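Local coordinates for protein VirX1 (Cyanophage Syn10, PDB 6QGM) that halogenates diverse substrates, acting as a viral iodinase, and belongs to the flavin-dependent tryptophan halogenase family, at residues 243-251 and 396-407; 19-30 and 366-377. All coordinates share one frame; numbering follows the deposited sequence.

Interaction 1: 243-251 and 396-407; sequences PFSKKLAND and IDSFSDFVAMHY
Leu248 and Phe244 supply the apolar centre, set against one side of helix 382-408. The CD2 methyl of Leu248 sits against the adjacent Val403 and Ala404 and, one turn on, Tyr407; it is 3.8 Å from Val403 CG1 and 3.8 Å from Tyr407 CE2, with the small Ala404 letting the loop come close to the helix. One turn back, the Phe244 ring lies broadside to Ser400: Ser400 CB stands 3.8 Å from the centroid of the Phe244 ring, 8° off the ring normal, a CH-pi contact that suits a short side chain. At the edge of the same ring lies Ile396 CG1.

Lys247 runs outward along this core. Its first torsion (chi1 53°) sets CG between the backbone N and the carbonyl carbon, and the chain then extends so that NZ reaches the helix one turn before Ala404. There Lys247 NZ donates to Ser400 OG (2.8 Å) and forms a salt bridge with Asp401 OD1 (2.9 Å), approaching from above the carboxylate plane. Asp401 OD1 is also held by Trp442, while Asp397 pairs with Lys332. At the other end, Asn250 ND2 and Tyr407 OH lie 2.8 Å apart at a poor angle for bonding; both are bonded instead to the carboxylate of Glu352.

The lysine ammonium is thus matched by a carboxylate at a largely buried interface, which would be expected to favour the charged forms of both groups.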
loop_
_atom_site.group_PDB
_atom_site.type_symbol
_atom_site.label_atom_id
_atom_site.label_comp_id
_atom_site.label_asym_id
_atom_site.label_seq_id
_atom_site.Cartn_x
_atom_site.Cartn_y
_atom_site.Cartn_z
ATOM N N PRO B 243 -17.121 19.664 -6.186
ATOM C CA PRO B 243 -17.374 20.219 -4.852
ATOM C C PRO B 243 -17.043 19.183 -3.760
ATOM O O PRO B 243 -17.011 18.019 -4.084
ATOM C CB PRO B 243 -18.871 20.564 -4.901
ATOM C CG PRO B 243 -19.438 19.521 -5.824
ATOM C CD PRO B 243 -18.365 19.298 -6.879
ATOM N N PHE B 244 -16.807 19.626 -2.519
ATOM C CA PHE B 244 -16.518 18.757 -1.349
ATOM C C PHE B 244 -17.789 18.489 -0.515
ATOM O O PHE B 244 -17.642 17.983 0.633
ATOM C CB PHE B 244 -15.461 19.393 -0.441
ATOM C CG PHE B 244 -14.068 19.511 -1.016
ATOM C CD1 PHE B 244 -13.501 18.456 -1.711
ATOM C CD2 PHE B 244 -13.311 20.661 -0.826
ATOM C CE1 PHE B 244 -12.221 18.561 -2.230
ATOM C CE2 PHE B 244 -12.032 20.760 -1.347
ATOM C CZ PHE B 244 -11.493 19.710 -2.049
ATOM N N SER B 245 -18.981 18.799 -1.057
ATOM C CA SER B 245 -20.278 18.861 -0.319
ATOM C C SER B 245 -20.671 17.497 0.269
ATOM O O SER B 245 -21.550 17.473 1.160
ATOM C CB SER B 245 -21.394 19.428 -1.161
ATOM O OG SER B 245 -21.274 19.011 -2.501
ATOM N N LYS B 246 -20.047 16.411 -0.190
ATOM C CA LYS B 246 -20.296 15.050 0.344
ATOM C C LYS B 246 -19.668 14.864 1.730
ATOM O O LYS B 246 -20.203 14.008 2.446
ATOM C CB LYS B 246 -19.851 14.006 -0.685
ATOM C CG LYS B 246 -20.994 13.524 -1.580
ATOM C CD LYS B 246 -20.766 13.481 -3.091
ATOM C CE LYS B 246 -22.088 13.683 -3.798
ATOM N NZ LYS B 246 -22.031 13.202 -5.199
ATOM N N LYS B 247 -18.632 15.626 2.116
ATOM C CA LYS B 247 -18.006 15.508 3.476
ATOM C C LYS B 247 -17.950 16.861 4.214
ATOM O O LYS B 247 -17.833 16.855 5.481
ATOM C CB LYS B 247 -16.607 14.889 3.391
ATOM C CG LYS B 247 -15.666 15.572 2.413
ATOM C CD LYS B 247 -14.428 14.782 2.148
ATOM C CE LYS B 247 -13.420 15.599 1.393
ATOM N NZ LYS B 247 -12.221 14.790 1.099
ATOM N N LEU B 248 -17.993 17.975 3.485
ATOM C CA LEU B 248 -17.970 19.337 4.068
ATOM C C LEU B 248 -19.224 20.086 3.610
ATOM O O LEU B 248 -19.372 20.303 2.397
ATOM C CB LEU B 248 -16.683 20.044 3.623
ATOM C CG LEU B 248 -15.389 19.426 4.127
ATOM C CD1 LEU B 248 -14.196 19.978 3.360
ATOM C CD2 LEU B 248 -15.231 19.673 5.622
ATOM N N ALA B 249 -20.064 20.488 4.562
ATOM C CA ALA B 249 -21.402 21.071 4.311
ATOM C C ALA B 249 -21.304 22.574 4.023
ATOM O O ALA B 249 -22.273 23.121 3.496
ATOM C CB ALA B 249 -22.292 20.788 5.491
ATOM N N ASN B 250 -20.192 23.219 4.361
ATOM C CA ASN B 250 -20.068 24.702 4.348
ATOM C C ASN B 250 -19.858 25.178 2.908
ATOM O O ASN B 250 -18.903 24.760 2.280
ATOM C CB ASN B 250 -18.994 25.170 5.343
ATOM C CG ASN B 250 -19.366 24.842 6.772
ATOM O OD1 ASN B 250 -20.538 24.649 7.066
ATOM N ND2 ASN B 250 -18.385 24.789 7.664
ATOM N N ASP B 251 -20.765 26.009 2.407
ATOM C CA ASP B 251 -20.786 26.485 0.997
ATOM C C ASP B 251 -20.875 28.014 0.947
ATOM O O ASP B 251 -20.852 28.561 -0.169
ATOM C CB ASP B 251 -21.953 25.838 0.257
ATOM C CG ASP B 251 -23.295 26.112 0.912
ATOM O OD1 ASP B 251 -23.300 26.422 2.128
ATOM O OD2 ASP B 251 -24.317 25.992 0.216
ATOM N N ILE B 396 -4.921 18.426 -1.815
ATOM C CA ILE B 396 -6.202 19.097 -1.451
ATOM C C ILE B 396 -7.224 18.038 -1.014
ATOM O O ILE B 396 -8.053 18.350 -0.155
ATOM C CB ILE B 396 -6.694 20.016 -2.581
ATOM C CG1 ILE B 396 -7.642 21.079 -2.038
ATOM C CG2 ILE B 396 -7.298 19.222 -3.724
ATOM C CD1 ILE B 396 -7.932 22.187 -3.007
ATOM N N ASP B 397 -7.130 16.816 -1.534
ATOM C CA ASP B 397 -7.992 15.682 -1.096
ATOM C C ASP B 397 -7.616 15.288 0.341
ATOM O O ASP B 397 -8.543 15.088 1.175
ATOM C CB ASP B 397 -7.900 14.491 -2.059
ATOM C CG ASP B 397 -8.854 14.605 -3.257
ATOM O OD1 ASP B 397 -9.672 15.586 -3.305
ATOM O OD2 ASP B 397 -8.802 13.700 -4.135
ATOM N N SER B 398 -6.310 15.169 0.627
ATOM C CA SER B 398 -5.761 14.897 1.978
ATOM C C SER B 398 -6.313 15.921 2.964
ATOM O O SER B 398 -6.934 15.523 3.970
ATOM C CB SER B 398 -4.261 14.908 1.971
ATOM O OG SER B 398 -3.764 13.870 1.145
ATOM N N PHE B 399 -6.112 17.206 2.672
ATOM C CA PHE B 399 -6.435 18.314 3.601
ATOM C C PHE B 399 -7.947 18.396 3.799
ATOM O O PHE B 399 -8.350 18.686 4.933
ATOM C CB PHE B 399 -5.812 19.628 3.123
ATOM C CG PHE B 399 -4.455 19.898 3.705
ATOM C CD1 PHE B 399 -4.347 20.395 4.999
ATOM C CD2 PHE B 399 -3.296 19.588 3.006
ATOM C CE1 PHE B 399 -3.104 20.590 5.581
ATOM C CE2 PHE B 399 -2.055 19.788 3.589
ATOM C CZ PHE B 399 -1.966 20.304 4.865
ATOM N N SER B 400 -8.748 18.159 2.756
ATOM C CA SER B 400 -10.234 18.229 2.836
ATOM C C SER B 400 -10.754 17.106 3.750
ATOM O O SER B 400 -11.668 17.393 4.554
ATOM C CB SER B 400 -10.884 18.220 1.463
ATOM O OG SER B 400 -10.593 17.022 0.763
ATOM N N ASP B 401 -10.178 15.897 3.665
ATOM C CA ASP B 401 -10.462 14.769 4.601
ATOM C C ASP B 401 -10.083 15.150 6.036
ATOM O O ASP B 401 -10.875 14.871 6.956
ATOM C CB ASP B 401 -9.719 13.487 4.203
ATOM C CG ASP B 401 -10.467 12.614 3.216
ATOM O OD1 ASP B 401 -11.685 12.782 3.095
ATOM O OD2 ASP B 401 -9.825 11.796 2.565
ATOM N N PHE B 402 -8.906 15.739 6.232
ATOM C CA PHE B 402 -8.411 16.150 7.571
ATOM C C PHE B 402 -9.400 17.147 8.185
ATOM O O PHE B 402 -9.798 16.989 9.359
ATOM C CB PHE B 402 -6.992 16.715 7.472
ATOM C CG PHE B 402 -6.422 17.189 8.787
ATOM C CD1 PHE B 402 -6.614 16.488 9.970
ATOM C CD2 PHE B 402 -5.656 18.337 8.832
ATOM C CE1 PHE B 402 -6.076 16.953 11.167
ATOM C CE2 PHE B 402 -5.125 18.806 10.025
ATOM C CZ PHE B 402 -5.339 18.122 11.191
ATOM N N VAL B 403 -9.816 18.141 7.401
ATOM C CA VAL B 403 -10.781 19.193 7.839
ATOM C C VAL B 403 -12.111 18.499 8.182
ATOM O O VAL B 403 -12.672 18.821 9.227
ATOM C CB VAL B 403 -10.925 20.298 6.770
ATOM C CG1 VAL B 403 -12.100 21.215 7.020
ATOM C CG2 VAL B 403 -9.656 21.108 6.661
ATOM N N ALA B 404 -12.567 17.544 7.366
ATOM C CA ALA B 404 -13.823 16.796 7.596
ATOM C C ALA B 404 -13.771 16.072 8.954
ATOM O O ALA B 404 -14.829 15.995 9.613
ATOM C CB ALA B 404 -14.088 15.828 6.463
ATOM N N MET B 405 -12.593 15.589 9.376
ATOM C CA MET B 405 -12.431 14.826 10.639
ATOM C C MET B 405 -12.734 15.709 11.856
ATOM O O MET B 405 -13.195 15.158 12.863
ATOM C CB MET B 405 -11.019 14.247 10.750
ATOM C CG MET B 405 -10.809 13.028 9.886
ATOM S SD MET B 405 -9.257 12.188 10.194
ATOM C CE MET B 405 -9.360 10.841 9.018
ATOM N N HIS B 406 -12.507 17.022 11.762
ATOM C CA HIS B 406 -12.813 18.016 12.834
ATOM C C HIS B 406 -14.310 18.007 13.169
ATOM O O HIS B 406 -14.655 18.262 14.338
ATOM C CB HIS B 406 -12.411 19.439 12.425
ATOM C CG HIS B 406 -10.944 19.649 12.248
ATOM N ND1 HIS B 406 -10.192 18.911 11.364
ATOM C CD2 HIS B 406 -10.100 20.534 12.802
ATOM C CE1 HIS B 406 -8.935 19.315 11.407
ATOM N NE2 HIS B 406 -8.858 20.312 12.280
ATOM N N TYR B 407 -15.155 17.767 12.167
ATOM C CA TYR B 407 -16.632 17.725 12.296
ATOM C C TYR B 407 -17.059 16.318 12.719
ATOM O O TYR B 407 -17.838 16.172 13.667
ATOM C CB TYR B 407 -17.305 18.116 10.973
ATOM C CG TYR B 407 -17.069 19.533 10.510
ATOM C CD1 TYR B 407 -17.777 20.582 11.056
ATOM C CD2 TYR B 407 -16.165 19.818 9.500
ATOM C CE1 TYR B 407 -17.584 21.889 10.637
ATOM C CE2 TYR B 407 -15.948 21.112 9.067
ATOM C CZ TYR B 407 -16.663 22.155 9.640
ATOM O OH TYR B 407 -16.473 23.442 9.218
#

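Interaction 2: 19-30 and 366-377; sequences TAAALSKLCPQL and IENLVYLINQRD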
loop_
_atom_site.group_PDB
_atom_site.type_symbol
_atom_site.label_atom_id
_atom_site.label_comp_id
_atom_site.label_asym_id
_atom_site.label_seq_id
_atom_site.Cartn_x
_atom_site.Cartn_y
_atom_site.Cartn_z
ATOM N N THR B 19 3.007 34.597 -6.982
ATOM C CA THR B 19 3.435 33.892 -8.223
ATOM C C THR B 19 4.477 34.758 -8.957
ATOM O O THR B 19 5.565 34.236 -9.279
ATOM C CB THR B 19 2.223 33.542 -9.100
ATOM O OG1 THR B 19 1.277 32.841 -8.297
ATOM C CG2 THR B 19 2.589 32.697 -10.294
ATOM N N ALA B 20 4.176 36.035 -9.187
ATOM C CA ALA B 20 5.081 36.976 -9.893
ATOM C C ALA B 20 6.440 37.042 -9.177
ATOM O O ALA B 20 7.465 36.906 -9.862
ATOM C CB ALA B 20 4.446 38.344 -10.007
ATOM N N ALA B 21 6.447 37.232 -7.853
ATOM C CA ALA B 21 7.663 37.365 -7.011
ATOM C C ALA B 21 8.507 36.088 -7.109
ATOM O O ALA B 21 9.690 36.190 -7.486
ATOM C CB ALA B 21 7.285 37.655 -5.583
ATOM N N ALA B 22 7.909 34.931 -6.795
ATOM C CA ALA B 22 8.550 33.590 -6.833
ATOM C C ALA B 22 9.194 33.346 -8.200
ATOM O O ALA B 22 10.396 33.057 -8.241
ATOM C CB ALA B 22 7.542 32.519 -6.519
ATOM N N LEU B 23 8.419 33.473 -9.278
ATOM C CA LEU B 23 8.891 33.234 -10.667
ATOM C C LEU B 23 10.019 34.219 -11.002
ATOM O O LEU B 23 11.042 33.767 -11.545
ATOM C CB LEU B 23 7.710 33.358 -11.638
ATOM C CG LEU B 23 6.716 32.185 -11.613
ATOM C CD1 LEU B 23 5.642 32.329 -12.690
ATOM C CD2 LEU B 23 7.416 30.846 -11.774
ATOM N N SER B 24 9.855 35.509 -10.681
ATOM C CA SER B 24 10.835 36.579 -11.023
ATOM C C SER B 24 12.191 36.299 -10.344
ATOM O O SER B 24 13.235 36.578 -10.965
ATOM C CB SER B 24 10.308 37.951 -10.676
ATOM O OG SER B 24 10.366 38.184 -9.277
ATOM N N LYS B 25 12.171 35.747 -9.127
ATOM C CA LYS B 25 13.372 35.522 -8.282
ATOM C C LYS B 25 13.963 34.132 -8.564
ATOM O O LYS B 25 15.184 34.068 -8.787
ATOM C CB LYS B 25 13.025 35.709 -6.802
ATOM C CG LYS B 25 14.173 35.458 -5.839
ATOM C CD LYS B 25 14.165 36.332 -4.617
ATOM C CE LYS B 25 15.339 36.059 -3.691
ATOM N NZ LYS B 25 15.380 34.644 -3.242
ATOM N N LEU B 26 13.147 33.068 -8.569
ATOM C CA LEU B 26 13.616 31.655 -8.657
ATOM C C LEU B 26 13.709 31.183 -10.121
ATOM O O LEU B 26 14.309 30.120 -10.349
ATOM C CB LEU B 26 12.674 30.761 -7.848
ATOM C CG LEU B 26 12.445 31.174 -6.392
ATOM C CD1 LEU B 26 11.393 30.314 -5.723
ATOM C CD2 LEU B 26 13.731 31.104 -5.607
ATOM N N CYS B 27 13.131 31.911 -11.082
ATOM C CA CYS B 27 13.126 31.549 -12.530
ATOM C C CYS B 27 13.515 32.776 -13.351
ATOM O O CYS B 27 12.738 33.257 -14.182
ATOM C CB CYS B 27 11.769 30.998 -12.960
ATOM S SG CYS B 27 11.195 29.599 -11.945
ATOM N N PRO B 28 14.754 33.288 -13.162
ATOM C CA PRO B 28 15.191 34.533 -13.805
ATOM C C PRO B 28 15.151 34.481 -15.341
ATOM O O PRO B 28 15.056 35.522 -15.943
ATOM C CB PRO B 28 16.645 34.704 -13.346
ATOM C CG PRO B 28 16.768 33.819 -12.125
ATOM C CD PRO B 28 15.823 32.666 -12.366
ATOM N N GLN B 29 15.234 33.281 -15.926
ATOM C CA GLN B 29 15.178 33.043 -17.399
ATOM C C GLN B 29 13.816 33.493 -17.962
ATOM O O GLN B 29 13.765 33.798 -19.166
ATOM C CB GLN B 29 15.495 31.576 -17.740
ATOM C CG GLN B 29 14.380 30.565 -17.478
ATOM C CD GLN B 29 14.381 29.968 -16.085
ATOM O OE1 GLN B 29 14.761 30.615 -15.103
ATOM N NE2 GLN B 29 13.931 28.719 -15.978
ATOM N N LEU B 30 12.753 33.532 -17.143
ATOM C CA LEU B 30 11.371 33.858 -17.599
ATOM C C LEU B 30 11.216 35.367 -17.822
ATOM O O LEU B 30 11.712 36.148 -16.989
ATOM C CB LEU B 30 10.345 33.405 -16.556
ATOM C CG LEU B 30 10.195 31.899 -16.357
ATOM C CD1 LEU B 30 9.082 31.623 -15.356
ATOM C CD2 LEU B 30 9.914 31.190 -17.687
ATOM N N ILE B 366 2.736 27.098 -6.631
ATOM C CA ILE B 366 3.843 28.013 -7.030
ATOM C C ILE B 366 5.156 27.231 -6.966
ATOM O O ILE B 366 5.894 27.250 -7.965
ATOM C CB ILE B 366 3.878 29.295 -6.174
ATOM C CG1 ILE B 366 2.668 30.194 -6.455
ATOM C CG2 ILE B 366 5.190 30.039 -6.394
ATOM C CD1 ILE B 366 2.506 31.354 -5.510
ATOM N N GLU B 367 5.420 26.554 -5.843
ATOM C CA GLU B 367 6.680 25.789 -5.613
ATOM C C GLU B 367 6.781 24.635 -6.618
ATOM O O GLU B 367 7.889 24.425 -7.139
ATOM C CB GLU B 367 6.845 25.389 -4.154
ATOM C CG GLU B 367 5.895 24.367 -3.598
ATOM C CD GLU B 367 5.926 24.238 -2.071
ATOM O OE1 GLU B 367 6.296 25.239 -1.378
ATOM O OE2 GLU B 367 5.560 23.129 -1.562
ATOM N N ASN B 368 5.669 23.972 -6.927
ATOM C CA ASN B 368 5.603 22.856 -7.918
ATOM C C ASN B 368 5.836 23.378 -9.348
ATOM O O ASN B 368 6.453 22.652 -10.163
ATOM C CB ASN B 368 4.296 22.069 -7.802
ATOM C CG ASN B 368 4.178 21.297 -6.513
ATOM O OD1 ASN B 368 5.136 21.210 -5.750
ATOM N ND2 ASN B 368 3.002 20.745 -6.259
ATOM N N LEU B 369 5.385 24.591 -9.647
ATOM C CA LEU B 369 5.605 25.239 -10.967
ATOM C C LEU B 369 7.079 25.637 -11.103
ATOM O O LEU B 369 7.674 25.322 -12.154
ATOM C CB LEU B 369 4.695 26.462 -11.083
ATOM C CG LEU B 369 4.676 27.114 -12.457
ATOM C CD1 LEU B 369 4.247 26.099 -13.515
ATOM C CD2 LEU B 369 3.769 28.338 -12.437
ATOM N N VAL B 370 7.634 26.299 -10.077
ATOM C CA VAL B 370 9.062 26.730 -10.015
ATOM C C VAL B 370 9.938 25.489 -10.184
ATOM O O VAL B 370 10.970 25.583 -10.897
ATOM C CB VAL B 370 9.390 27.484 -8.710
ATOM C CG1 VAL B 370 10.886 27.626 -8.494
ATOM C CG2 VAL B 370 8.751 28.859 -8.676
ATOM N N TYR B 371 9.533 24.377 -9.565
ATOM C CA TYR B 371 10.274 23.090 -9.581
ATOM C C TYR B 371 10.392 22.599 -11.026
ATOM O O TYR B 371 11.511 22.287 -11.458
ATOM C CB TYR B 371 9.601 22.071 -8.657
ATOM C CG TYR B 371 10.223 20.702 -8.710
ATOM C CD1 TYR B 371 11.297 20.383 -7.901
ATOM C CD2 TYR B 371 9.753 19.731 -9.574
ATOM C CE1 TYR B 371 11.887 19.130 -7.934
ATOM C CE2 TYR B 371 10.345 18.485 -9.647
ATOM C CZ TYR B 371 11.415 18.181 -8.822
ATOM O OH TYR B 371 11.999 16.947 -8.881
ATOM N N LEU B 372 9.279 22.569 -11.765
ATOM C CA LEU B 372 9.240 22.063 -13.164
ATOM C C LEU B 372 9.966 23.028 -14.113
ATOM O O LEU B 372 10.662 22.555 -15.031
ATOM C CB LEU B 372 7.776 21.863 -13.576
ATOM C CG LEU B 372 7.063 20.677 -12.929
ATOM C CD1 LEU B 372 5.665 20.537 -13.476
ATOM C CD2 LEU B 372 7.826 19.379 -13.143
ATOM N N ILE B 373 9.793 24.333 -13.939
ATOM C CA ILE B 373 10.389 25.348 -14.859
ATOM C C ILE B 373 11.921 25.353 -14.694
ATOM O O ILE B 373 12.601 25.533 -15.717
ATOM C CB ILE B 373 9.732 26.725 -14.626
ATOM C CG1 ILE B 373 8.299 26.725 -15.175
ATOM C CG2 ILE B 373 10.579 27.838 -15.218
ATOM C CD1 ILE B 373 7.522 27.994 -14.894
ATOM N N ASN B 374 12.443 25.124 -13.481
ATOM C CA ASN B 374 13.907 25.121 -13.204
ATOM C C ASN B 374 14.527 23.761 -13.528
ATOM O O ASN B 374 15.755 23.635 -13.435
ATOM C CB ASN B 374 14.231 25.512 -11.760
ATOM C CG ASN B 374 13.930 26.967 -11.500
ATOM O OD1 ASN B 374 13.748 27.740 -12.442
ATOM N ND2 ASN B 374 13.847 27.335 -10.236
ATOM N N GLN B 375 13.719 22.796 -13.956
ATOM C CA GLN B 375 14.178 21.423 -14.269
ATOM C C GLN B 375 15.021 21.466 -15.557
ATOM O O GLN B 375 16.210 21.146 -15.468
ATOM C CB GLN B 375 12.938 20.523 -14.290
ATOM C CG GLN B 375 13.233 19.048 -14.112
ATOM C CD GLN B 375 13.742 18.654 -12.746
ATOM O OE1 GLN B 375 14.932 18.425 -12.579
ATOM N NE2 GLN B 375 12.857 18.529 -11.767
ATOM N N ARG B 376 14.462 21.872 -16.705
ATOM C CA ARG B 376 15.208 21.927 -18.000
ATOM C C ARG B 376 14.907 23.234 -18.740
ATOM O O ARG B 376 14.401 23.206 -19.866
ATOM C CB ARG B 376 14.911 20.690 -18.852
ATOM C CG ARG B 376 15.287 19.377 -18.177
ATOM C CD ARG B 376 14.883 18.160 -18.956
ATOM N NE ARG B 376 13.463 17.844 -18.847
ATOM C CZ ARG B 376 12.901 16.788 -19.411
ATOM N NH1 ARG B 376 13.630 15.908 -20.088
ATOM N NH2 ARG B 376 11.602 16.592 -19.263
ATOM N N ASP B 377 15.227 24.351 -18.087
ATOM C CA ASP B 377 15.190 25.732 -18.641
ATOM C C ASP B 377 13.799 26.049 -19.188
ATOM O O ASP B 377 13.727 26.730 -20.194
ATOM C CB ASP B 377 16.289 25.889 -19.693
ATOM C CG ASP B 377 16.472 27.307 -20.189
ATOM O OD1 ASP B 377 16.217 28.233 -19.402
ATOM O OD2 ASP B 377 16.857 27.465 -21.364
#
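Ile366 meets helix 14-26 with two branches that diverge. Its CG2 methyl, anti to the backbone N, faces Ala22 CB, whereas the CG1-CD1 arm reaches towards Thr19 OG1, a hydroxyl already bonded to the carbonyl of Ser15 within its own helix. Alanine suits this place because its single methyl lets the isoleucine lie close to the helix.

One turn on, Val370 points at the partner helix and divides its methyls. CG2 meets Leu23 CD2 (3.9 Å), the two side chains lying antiparallel alongside each other, while CG1 is 3.7 Å from Leu26 CB and that pair meets nearly perpendicular. Beta-branching gives the valine two contact points without a long reach.

Ile373 continues the row. Its CG2 lies 3.8 Å from Cys27 SG, a small, weakly polar side chain that fits beside the isoleucine, and its CD1 meets Leu30 CD1. Where both helices end, the chemistry turns polar: the short amide of Asn374 spans the gap, and its ND2 donates to Leu26 O at 2.8 Å, with a bent N-H...O angle of 139°, from above the carbonyl plane. Farther out, Gln29 CG passes 3.5 Å from Asp377 OD1, and the amide and carboxylate planes are 33° apart. A second subunit also reaches helix 360-373: its Tyr476 packs on Val370 and its Ser475 bonds to Tyr371 O.

The axes of segments 19-26 and 366-373 approach to 10.2 Å, crossing at -25°. Helix 14-26 follows strand 6-10, a GxGxxG sequence spans the connection and the helix start, and strand 31-36 then lies parallel beside strand 6-10: a beta-alpha-beta crossover consistent with the dinucleotide-binding Rossmann fold of this family, with helix 360-373 packed against its helix.

Overall arrangement
Both contacts are largely buried, but interaction 1 lies nearer the middle of the chain, with its centre about 13 Å from the chain centre against about 23 Å for interaction 2; their own centres are about 31 Å apart. Interaction 1 joins a loop between two strands to a long helix and combines an apolar centre with a salt bridge. Interaction 2 pairs two helices through mainly aliphatic contacts, turning polar and more exposed where they end, beside a second subunit. They share no element, yet helices 360-373 and 382-408 are consecutive and touch through Leu372 and Phe388, linking the Rossmann-type region to the loop at 243-251.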